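PDB 4O9D: Rik1-associated factor 1 from Schizosaccharomyces pombe, which belongs to the Clr4 methyltransferase complex, which helps to establish heterochromatin by methylating histone H3 to form H3K9me. Local coordinates for residues A[143-152]-A[177-188]; A[195-203]-A[214-222]. All coordinates share one frame; numbering follows the deposited sequence.

Interaction 1: residues A[143-152]-A[177-188]; sequences LLAVACKNGY and LEKGYSASLIEF
Phe-188 packs its ring against Leu-143 and Ala-145 where strand 182-188 faces strand 144-148 of the preceding sheet. Ile-186, two residues earlier, reaches across to strand 144-148. Its CB lies 3.9 Å from Ala-147 CB; CG1, set anti to the backbone N (chi1 -151°), passes Ala-145 CB, while CG2 sits near Ala-145 O. At the tip, CD1 ends 3.5 Å from Val-146 O. On Phe-188, CE2 takes Ala-145 CB at 3.6 Å, and the Leu-143 side chain crosses that of Phe-188 at about a right angle, its CD2 beside CE1 and CZ. Toward the start of strand 182-188, polar links join it to the end of strand 144-148 and the turn that follows. Ala-183 N donates to Cys-148 O over 3.1 Å with a bent N-H angle of 137°, and Gly-151 N reaches the same oxygen from the opposite face of its plane, closing the type I turn 148-151. Ser-182 OG gives its proton to a lone pair of Lys-149 O, 2.8 Å away. A water donates to both Asn-150 O and Tyr-181 O, and Leu-177 CD2 lies 3.8 Å from Tyr-152 CE1. Such apolar packing with few direct hydrogen bonds joins two successive blades of the WD-repeat beta-propeller.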
loop_
_atom_site.group_PDB
_atom_site.type_symbol
_atom_site.label_atom_id
_atom_site.label_comp_id
_atom_site.label_asym_id
_atom_site.label_seq_id
_atom_site.Cartn_x
_atom_site.Cartn_y
_atom_site.Cartn_z
ATOM N N LEU A 143 1.807 -7.885 -15.560
ATOM C CA LEU A 143 1.887 -9.140 -14.810
ATOM C C LEU A 143 1.549 -8.832 -13.359
ATOM O O LEU A 143 2.067 -7.861 -12.781
ATOM C CB LEU A 143 3.290 -9.746 -14.904
ATOM C CG LEU A 143 3.515 -11.182 -14.414
ATOM C CD1 LEU A 143 2.661 -12.230 -15.207
ATOM C CD2 LEU A 143 5.018 -11.519 -14.494
ATOM N N LEU A 144 0.680 -9.640 -12.767
ATOM C CA LEU A 144 0.219 -9.368 -11.403
ATOM C C LEU A 144 0.895 -10.286 -10.361
ATOM O O LEU A 144 0.811 -11.514 -10.468
ATOM C CB LEU A 144 -1.297 -9.509 -11.346
ATOM C CG LEU A 144 -1.964 -9.229 -9.998
ATOM C CD1 LEU A 144 -1.885 -7.778 -9.679
ATOM C CD2 LEU A 144 -3.425 -9.701 -10.012
ATOM N N ALA A 145 1.592 -9.702 -9.383
ATOM C CA ALA A 145 2.195 -10.512 -8.329
ATOM C C ALA A 145 1.304 -10.496 -7.107
ATOM O O ALA A 145 0.705 -9.468 -6.756
ATOM C CB ALA A 145 3.623 -10.045 -8.002
ATOM N N VAL A 146 1.191 -11.652 -6.471
ATOM C CA VAL A 146 0.276 -11.828 -5.380
ATOM C C VAL A 146 1.039 -12.350 -4.167
ATOM O O VAL A 146 1.766 -13.330 -4.291
ATOM C CB VAL A 146 -0.781 -12.833 -5.772
ATOM C CG1 VAL A 146 -1.828 -12.936 -4.700
ATOM C CG2 VAL A 146 -1.401 -12.399 -7.110
ATOM N N ALA A 147 0.879 -11.709 -3.002
ATOM C CA ALA A 147 1.490 -12.228 -1.781
ATOM C C ALA A 147 0.409 -12.787 -0.863
ATOM O O ALA A 147 -0.523 -12.088 -0.469
ATOM C CB ALA A 147 2.343 -11.148 -1.069
ATOM N N CYS A 148 0.552 -14.062 -0.510
ATOM C CA CYS A 148 -0.498 -14.769 0.218
ATOM C C CYS A 148 -0.040 -15.165 1.621
ATOM O O CYS A 148 1.133 -15.483 1.846
ATOM C CB CYS A 148 -0.936 -16.014 -0.577
ATOM S SG CYS A 148 -2.189 -17.009 0.274
ATOM N N LYS A 149 -0.991 -15.157 2.549
ATOM C CA LYS A 149 -0.747 -15.521 3.930
ATOM C C LYS A 149 -0.231 -16.954 4.062
ATOM O O LYS A 149 0.464 -17.272 5.033
ATOM C CB LYS A 149 -2.035 -15.331 4.742
ATOM C CG LYS A 149 -1.857 -15.352 6.261
ATOM C CD LYS A 149 -3.123 -14.896 6.989
ATOM C CE LYS A 149 -2.971 -15.016 8.499
ATOM N NZ LYS A 149 -4.093 -14.357 9.245
ATOM N N ASN A 150 -0.544 -17.817 3.090
ATOM C CA ASN A 150 -0.101 -19.211 3.168
ATOM C C ASN A 150 1.399 -19.360 2.942
ATOM O O ASN A 150 1.932 -20.456 3.042
ATOM C CB ASN A 150 -0.876 -20.121 2.185
ATOM C CG ASN A 150 -0.597 -19.798 0.732
ATOM O OD1 ASN A 150 0.198 -18.919 0.436
ATOM N ND2 ASN A 150 -1.250 -20.520 -0.189
ATOM N N GLY A 151 2.085 -18.260 2.634
ATOM C CA GLY A 151 3.525 -18.305 2.430
ATOM C C GLY A 151 3.956 -18.346 0.973
ATOM O O GLY A 151 5.133 -18.179 0.667
ATOM N N TYR A 152 3.014 -18.567 0.066
ATOM C CA TYR A 152 3.296 -18.469 -1.375
ATOM C C TYR A 152 3.141 -17.049 -1.928
ATOM O O TYR A 152 2.247 -16.321 -1.505
ATOM C CB TYR A 152 2.303 -19.351 -2.161
ATOM C CG TYR A 152 2.599 -20.830 -2.047
ATOM C CD1 TYR A 152 2.506 -21.482 -0.820
ATOM C CD2 TYR A 152 2.967 -21.582 -3.169
ATOM C CE1 TYR A 152 2.774 -22.858 -0.702
ATOM C CE2 TYR A 152 3.250 -22.945 -3.057
ATOM C CZ TYR A 152 3.146 -23.575 -1.821
ATOM O OH TYR A 152 3.428 -24.922 -1.702
ATOM N N LEU A 177 8.624 -21.533 3.925
ATOM C CA LEU A 177 7.423 -22.333 4.151
ATOM C C LEU A 177 7.601 -23.300 5.322
ATOM O O LEU A 177 6.678 -23.486 6.105
ATOM C CB LEU A 177 7.027 -23.077 2.886
ATOM C CG LEU A 177 6.435 -22.203 1.781
ATOM C CD1 LEU A 177 6.444 -22.956 0.469
ATOM C CD2 LEU A 177 5.032 -21.786 2.118
ATOM N N GLU A 178 8.782 -23.907 5.451
ATOM C CA GLU A 178 9.058 -24.796 6.593
ATOM C C GLU A 178 8.838 -24.073 7.907
ATOM O O GLU A 178 8.363 -24.656 8.886
ATOM C CB GLU A 178 10.513 -25.277 6.577
ATOM C CG GLU A 178 10.868 -26.289 5.494
ATOM C CD GLU A 178 12.363 -26.590 5.493
ATOM O OE1 GLU A 178 12.996 -26.345 6.546
ATOM O OE2 GLU A 178 12.911 -27.045 4.455
ATOM N N LYS A 179 9.221 -22.798 7.932
ATOM C CA LYS A 179 9.129 -21.992 9.143
ATOM C C LYS A 179 7.735 -21.400 9.364
ATOM O O LYS A 179 7.519 -20.693 10.342
ATOM C CB LYS A 179 10.188 -20.883 9.107
ATOM C CG LYS A 179 11.622 -21.423 9.220
ATOM C CD LYS A 179 12.634 -20.326 8.999
ATOM C CE LYS A 179 14.029 -20.763 9.395
ATOM N NZ LYS A 179 15.007 -19.691 9.070
ATOM N N GLY A 180 6.799 -21.702 8.470
ATOM C CA GLY A 180 5.431 -21.226 8.600
ATOM C C GLY A 180 5.242 -19.719 8.401
ATOM O O GLY A 180 4.270 -19.166 8.907
ATOM N N TYR A 181 6.148 -19.074 7.659
ATOM C CA TYR A 181 6.048 -17.644 7.375
ATOM C C TYR A 181 4.899 -17.283 6.433
ATOM O O TYR A 181 4.455 -18.097 5.623
ATOM C CB TYR A 181 7.356 -17.110 6.773
ATOM C CG TYR A 181 8.540 -17.080 7.727
ATOM C CD1 TYR A 181 8.377 -17.278 9.095
ATOM C CD2 TYR A 181 9.820 -16.863 7.251
ATOM C CE1 TYR A 181 9.472 -17.237 9.963
ATOM C CE2 TYR A 181 10.909 -16.841 8.101
ATOM C CZ TYR A 181 10.724 -17.024 9.456
ATOM O OH TYR A 181 11.815 -17.001 10.301
ATOM N N SER A 182 4.426 -16.051 6.543
ATOM C CA SER A 182 3.405 -15.543 5.623
ATOM C C SER A 182 4.084 -14.613 4.641
ATOM O O SER A 182 5.005 -13.897 5.021
ATOM C CB SER A 182 2.313 -14.816 6.381
ATOM O OG SER A 182 1.521 -15.746 7.123
ATOM N N ALA A 183 3.678 -14.661 3.373
ATOM C CA ALA A 183 4.157 -13.698 2.399
ATOM C C ALA A 183 3.224 -12.504 2.499
ATOM O O ALA A 183 2.016 -12.615 2.210
ATOM C CB ALA A 183 4.137 -14.269 1.007
ATOM N N SER A 184 3.769 -11.361 2.907
ATOM C CA SER A 184 2.929 -10.193 3.167
ATOM C C SER A 184 3.294 -8.908 2.403
ATOM O O SER A 184 2.541 -7.936 2.478
ATOM C CB SER A 184 2.925 -9.892 4.674
ATOM O OG SER A 184 2.348 -10.973 5.402
ATOM N N LEU A 185 4.434 -8.885 1.711
ATOM C CA LEU A 185 4.849 -7.711 0.925
ATOM C C LEU A 185 5.336 -8.179 -0.422
ATOM O O LEU A 185 5.948 -9.241 -0.506
ATOM C CB LEU A 185 6.001 -6.971 1.621
ATOM C CG LEU A 185 5.652 -6.638 3.075
ATOM C CD1 LEU A 185 6.922 -6.265 3.862
ATOM C CD2 LEU A 185 4.630 -5.549 3.090
ATOM N N ILE A 186 5.154 -7.379 -1.465
ATOM C CA ILE A 186 5.609 -7.823 -2.791
ATOM C C ILE A 186 5.795 -6.639 -3.727
ATOM O O ILE A 186 4.977 -5.708 -3.733
ATOM C CB ILE A 186 4.624 -8.897 -3.362
ATOM C CG1 ILE A 186 5.327 -9.878 -4.320
ATOM C CG2 ILE A 186 3.375 -8.237 -4.045
ATOM C CD1 ILE A 186 4.544 -11.204 -4.516
ATOM N N GLU A 187 6.894 -6.647 -4.485
ATOM C CA GLU A 187 7.170 -5.592 -5.469
ATOM C C GLU A 187 7.957 -6.157 -6.663
ATOM O O GLU A 187 8.804 -7.042 -6.507
ATOM C CB GLU A 187 8.016 -4.444 -4.855
ATOM C CG GLU A 187 7.476 -3.805 -3.580
ATOM C CD GLU A 187 6.373 -2.755 -3.816
ATOM O OE1 GLU A 187 5.540 -2.555 -2.883
ATOM O OE2 GLU A 187 6.349 -2.137 -4.914
ATOM N N PHE A 188 7.699 -5.639 -7.856
ATOM C CA PHE A 188 8.577 -5.911 -8.978
ATOM C C PHE A 188 9.787 -4.991 -8.998
ATOM O O PHE A 188 9.722 -3.872 -8.495
ATOM C CB PHE A 188 7.810 -5.725 -10.283
ATOM C CG PHE A 188 6.862 -6.855 -10.605
ATOM C CD1 PHE A 188 7.335 -8.028 -11.183
ATOM C CD2 PHE A 188 5.502 -6.741 -10.341
ATOM C CE1 PHE A 188 6.444 -9.097 -11.501
ATOM C CE2 PHE A 188 4.620 -7.795 -10.654
ATOM C CZ PHE A 188 5.109 -8.964 -11.243
HETATM O O HOH W 1 3.816 -20.868 5.129
#

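Interaction 2: residues A[195-203]-A[214-222]; sequences SSDKVIIGY and CLALFDAST
Strands 198-203 and 214-219 run antiparallel, their axes 4.5 Å apart at closest and their directions 155° apart. Val-199 with Phe-218 and Ile-201 with Ala-216 are hydrogen-bonded pairs, each joined by two backbone bonds; Ile-201 N to Ala-216 O measures 2.9 Å. Beyond the last strand pair, Ala-220 N donates to Asp-197 O. This hairpin supplies the two middle strands of a four-stranded propeller blade, between strands 182-189 and 224-228. On one face, Ile-201 CD1 meets Phe-218 CE1 at 3.6 Å, and Tyr-203 OH comes to the edge of the same phenyl ring. Cys-214 SG lies obliquely to the tyrosine ring, 3.5 Å from Tyr-203 CD1, while Ala-216 CB touches that ring's edge. On the other face, Leu-217 CD1 packs 3.6 Å from Ile-200 CG1. Lys-198, bent at chi2 (-65°), brings NZ to Asp-219 OD1 in a 2.9 Å salt bridge, on the anti side of that oxygen and 29° out of the carboxylate plane. Asp-219 OD2 accepts from Thr-222 N and OG1, and a water joins OD1 to Asp-197 O. An alanine in place of Asp-219 is likely to leave the Lys-198 ammonium without its carboxylate and Thr-222 N and OG1 without this acceptor, though OG1 also bonds Ser-224 OG.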
loop_
_atom_site.group_PDB
_atom_site.type_symbol
_atom_site.label_atom_id
_atom_site.label_comp_id
_atom_site.label_asym_id
_atom_site.label_seq_id
_atom_site.Cartn_x
_atom_site.Cartn_y
_atom_site.Cartn_z
ATOM N N SER A 195 17.128 -3.905 -16.763
ATOM C CA SER A 195 17.413 -5.294 -16.435
ATOM C C SER A 195 16.139 -6.142 -16.601
ATOM O O SER A 195 15.087 -5.606 -16.945
ATOM C CB SER A 195 17.939 -5.398 -14.985
ATOM O OG SER A 195 18.473 -6.689 -14.721
ATOM N N SER A 196 16.222 -7.455 -16.361
ATOM C CA SER A 196 15.020 -8.308 -16.402
ATOM C C SER A 196 14.203 -8.173 -15.098
ATOM O O SER A 196 14.732 -7.742 -14.055
ATOM C CB SER A 196 15.385 -9.774 -16.629
ATOM O OG SER A 196 16.226 -10.261 -15.599
ATOM N N ASP A 197 12.926 -8.533 -15.154
ATOM C CA ASP A 197 12.035 -8.404 -13.986
ATOM C C ASP A 197 12.355 -9.379 -12.861
ATOM O O ASP A 197 12.481 -10.579 -13.084
ATOM C CB ASP A 197 10.574 -8.603 -14.394
ATOM C CG ASP A 197 9.973 -7.365 -15.053
ATOM O OD1 ASP A 197 10.745 -6.464 -15.446
ATOM O OD2 ASP A 197 8.732 -7.299 -15.183
ATOM N N LYS A 198 12.471 -8.858 -11.641
ATOM C CA LYS A 198 12.595 -9.706 -10.449
ATOM C C LYS A 198 11.429 -9.350 -9.515
ATOM O O LYS A 198 10.826 -8.280 -9.652
ATOM C CB LYS A 198 13.937 -9.468 -9.734
ATOM C CG LYS A 198 15.193 -9.548 -10.626
ATOM C CD LYS A 198 15.391 -10.971 -11.170
ATOM C CE LYS A 198 16.579 -11.057 -12.139
ATOM N NZ LYS A 198 17.071 -12.468 -12.325
ATOM N N VAL A 199 11.136 -10.234 -8.572
ATOM C CA VAL A 199 10.016 -10.081 -7.654
ATOM C C VAL A 199 10.615 -10.166 -6.265
ATOM O O VAL A 199 11.279 -11.149 -5.919
ATOM C CB VAL A 199 8.994 -11.214 -7.824
ATOM C CG1 VAL A 199 7.810 -11.044 -6.852
ATOM C CG2 VAL A 199 8.531 -11.270 -9.282
ATOM N N ILE A 200 10.400 -9.117 -5.482
ATOM C CA ILE A 200 10.859 -9.078 -4.107
ATOM C C ILE A 200 9.682 -9.501 -3.233
ATOM O O ILE A 200 8.570 -8.995 -3.393
ATOM C CB ILE A 200 11.284 -7.626 -3.725
ATOM C CG1 ILE A 200 12.370 -7.107 -4.680
ATOM C CG2 ILE A 200 11.721 -7.561 -2.278
ATOM C CD1 ILE A 200 12.390 -5.516 -4.769
ATOM N N ILE A 201 9.903 -10.430 -2.317
ATOM C CA ILE A 201 8.845 -10.811 -1.389
ATOM C C ILE A 201 9.275 -10.663 0.075
ATOM O O ILE A 201 10.336 -11.152 0.487
ATOM C CB ILE A 201 8.425 -12.263 -1.574
ATOM C CG1 ILE A 201 7.979 -12.512 -3.013
ATOM C CG2 ILE A 201 7.282 -12.628 -0.596
ATOM C CD1 ILE A 201 7.371 -13.875 -3.221
ATOM N N GLY A 202 8.416 -10.051 0.871
ATOM C CA GLY A 202 8.721 -9.862 2.281
ATOM C C GLY A 202 7.844 -10.790 3.072
ATOM O O GLY A 202 6.654 -10.900 2.773
ATOM N N TYR A 203 8.430 -11.462 4.069
ATOM C CA TYR A 203 7.697 -12.420 4.885
ATOM C C TYR A 203 7.573 -11.961 6.345
ATOM O O TYR A 203 8.463 -11.277 6.878
ATOM C CB TYR A 203 8.387 -13.802 4.843
ATOM C CG TYR A 203 8.488 -14.422 3.464
ATOM C CD1 TYR A 203 9.496 -14.047 2.575
ATOM C CD2 TYR A 203 7.608 -15.422 3.060
ATOM C CE1 TYR A 203 9.603 -14.632 1.298
ATOM C CE2 TYR A 203 7.700 -16.000 1.782
ATOM C CZ TYR A 203 8.701 -15.613 0.922
ATOM O OH TYR A 203 8.793 -16.195 -0.331
ATOM N N CYS A 214 11.440 -12.830 6.724
ATOM C CA CYS A 214 12.638 -12.641 5.903
ATOM C C CYS A 214 12.279 -11.887 4.611
ATOM O O CYS A 214 11.107 -11.587 4.359
ATOM C CB CYS A 214 13.255 -13.992 5.555
ATOM S SG CYS A 214 12.150 -15.064 4.620
ATOM N N LEU A 215 13.304 -11.588 3.817
ATOM C CA LEU A 215 13.148 -10.887 2.552
ATOM C C LEU A 215 13.859 -11.708 1.461
ATOM O O LEU A 215 15.041 -12.055 1.614
ATOM C CB LEU A 215 13.742 -9.471 2.679
ATOM C CG LEU A 215 13.465 -8.519 1.513
ATOM C CD1 LEU A 215 11.956 -8.146 1.505
ATOM C CD2 LEU A 215 14.353 -7.305 1.613
ATOM N N ALA A 216 13.124 -12.085 0.405
ATOM C CA ALA A 216 13.674 -12.935 -0.657
ATOM C C ALA A 216 13.487 -12.350 -2.057
ATOM O O ALA A 216 12.665 -11.443 -2.264
ATOM C CB ALA A 216 13.043 -14.319 -0.608
ATOM N N LEU A 217 14.246 -12.877 -3.018
ATOM C CA LEU A 217 14.143 -12.417 -4.389
ATOM C C LEU A 217 13.814 -13.575 -5.318
ATOM O O LEU A 217 14.337 -14.682 -5.136
ATOM C CB LEU A 217 15.464 -11.801 -4.826
ATOM C CG LEU A 217 15.443 -10.969 -6.116
ATOM C CD1 LEU A 217 14.652 -9.633 -5.945
ATOM C CD2 LEU A 217 16.894 -10.714 -6.600
ATOM N N PHE A 218 12.973 -13.311 -6.322
ATOM C CA PHE A 218 12.616 -14.314 -7.334
ATOM C C PHE A 218 12.845 -13.747 -8.753
ATOM O O PHE A 218 12.763 -12.535 -8.973
ATOM C CB PHE A 218 11.146 -14.708 -7.186
ATOM C CG PHE A 218 10.845 -15.558 -5.977
ATOM C CD1 PHE A 218 10.676 -14.977 -4.720
ATOM C CD2 PHE A 218 10.701 -16.928 -6.104
ATOM C CE1 PHE A 218 10.390 -15.768 -3.606
ATOM C CE2 PHE A 218 10.420 -17.721 -5.011
ATOM C CZ PHE A 218 10.270 -17.149 -3.755
ATOM N N ASP A 219 13.134 -14.615 -9.721
ATOM C CA ASP A 219 13.170 -14.190 -11.121
ATOM C C ASP A 219 11.761 -14.320 -11.704
ATOM O O ASP A 219 11.128 -15.380 -11.579
ATOM C CB ASP A 219 14.156 -15.059 -11.921
ATOM C CG ASP A 219 14.207 -14.668 -13.375
ATOM O OD1 ASP A 219 14.718 -13.568 -13.666
ATOM O OD2 ASP A 219 13.696 -15.441 -14.214
ATOM N N ALA A 220 11.243 -13.264 -12.333
ATOM C CA ALA A 220 9.851 -13.316 -12.790
ATOM C C ALA A 220 9.626 -14.150 -14.057
ATOM O O ALA A 220 8.597 -14.773 -14.174
ATOM C CB ALA A 220 9.258 -11.911 -12.991
ATOM N N SER A 221 10.545 -14.142 -15.011
ATOM C CA SER A 221 10.279 -14.909 -16.240
ATOM C C SER A 221 10.390 -16.430 -16.007
ATOM O O SER A 221 9.683 -17.207 -16.650
ATOM C CB SER A 221 11.148 -14.440 -17.404
ATOM O OG SER A 221 12.510 -14.400 -17.054
ATOM N N THR A 222 11.246 -16.861 -15.076
ATOM C CA THR A 222 11.298 -18.276 -14.717
ATOM C C THR A 222 10.487 -18.594 -13.459
ATOM O O THR A 222 10.289 -19.766 -13.127
ATOM C CB THR A 222 12.741 -18.784 -14.519
ATOM O OG1 THR A 222 13.386 -18.058 -13.457
ATOM C CG2 THR A 222 13.548 -18.634 -15.813
HETATM O O HOH W 2 12.758 -12.232 -15.070
#

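From the N terminus, the chain runs through strand 144-148, finishes that blade with strands 153-158 and 165-171, and crosses by helix 174-178 into strand 182-189, where interaction 1 closes a loop between neighbouring blades. Interaction 2 opens only afterwards and closes a shorter loop, the hairpin of strands 198-204 and 214-219. The two contacts therefore follow in series, neither nesting nor crossing. Strand 182-189 links them: it carries one side of interaction 1 and is the sheet neighbour of strand 198-204, probably through hydrogen bonds from Ser-184 N to Gly-202 O and from Ile-200 N to Glu-187 O. Together they couple blade-to-blade packing to pairing within one blade.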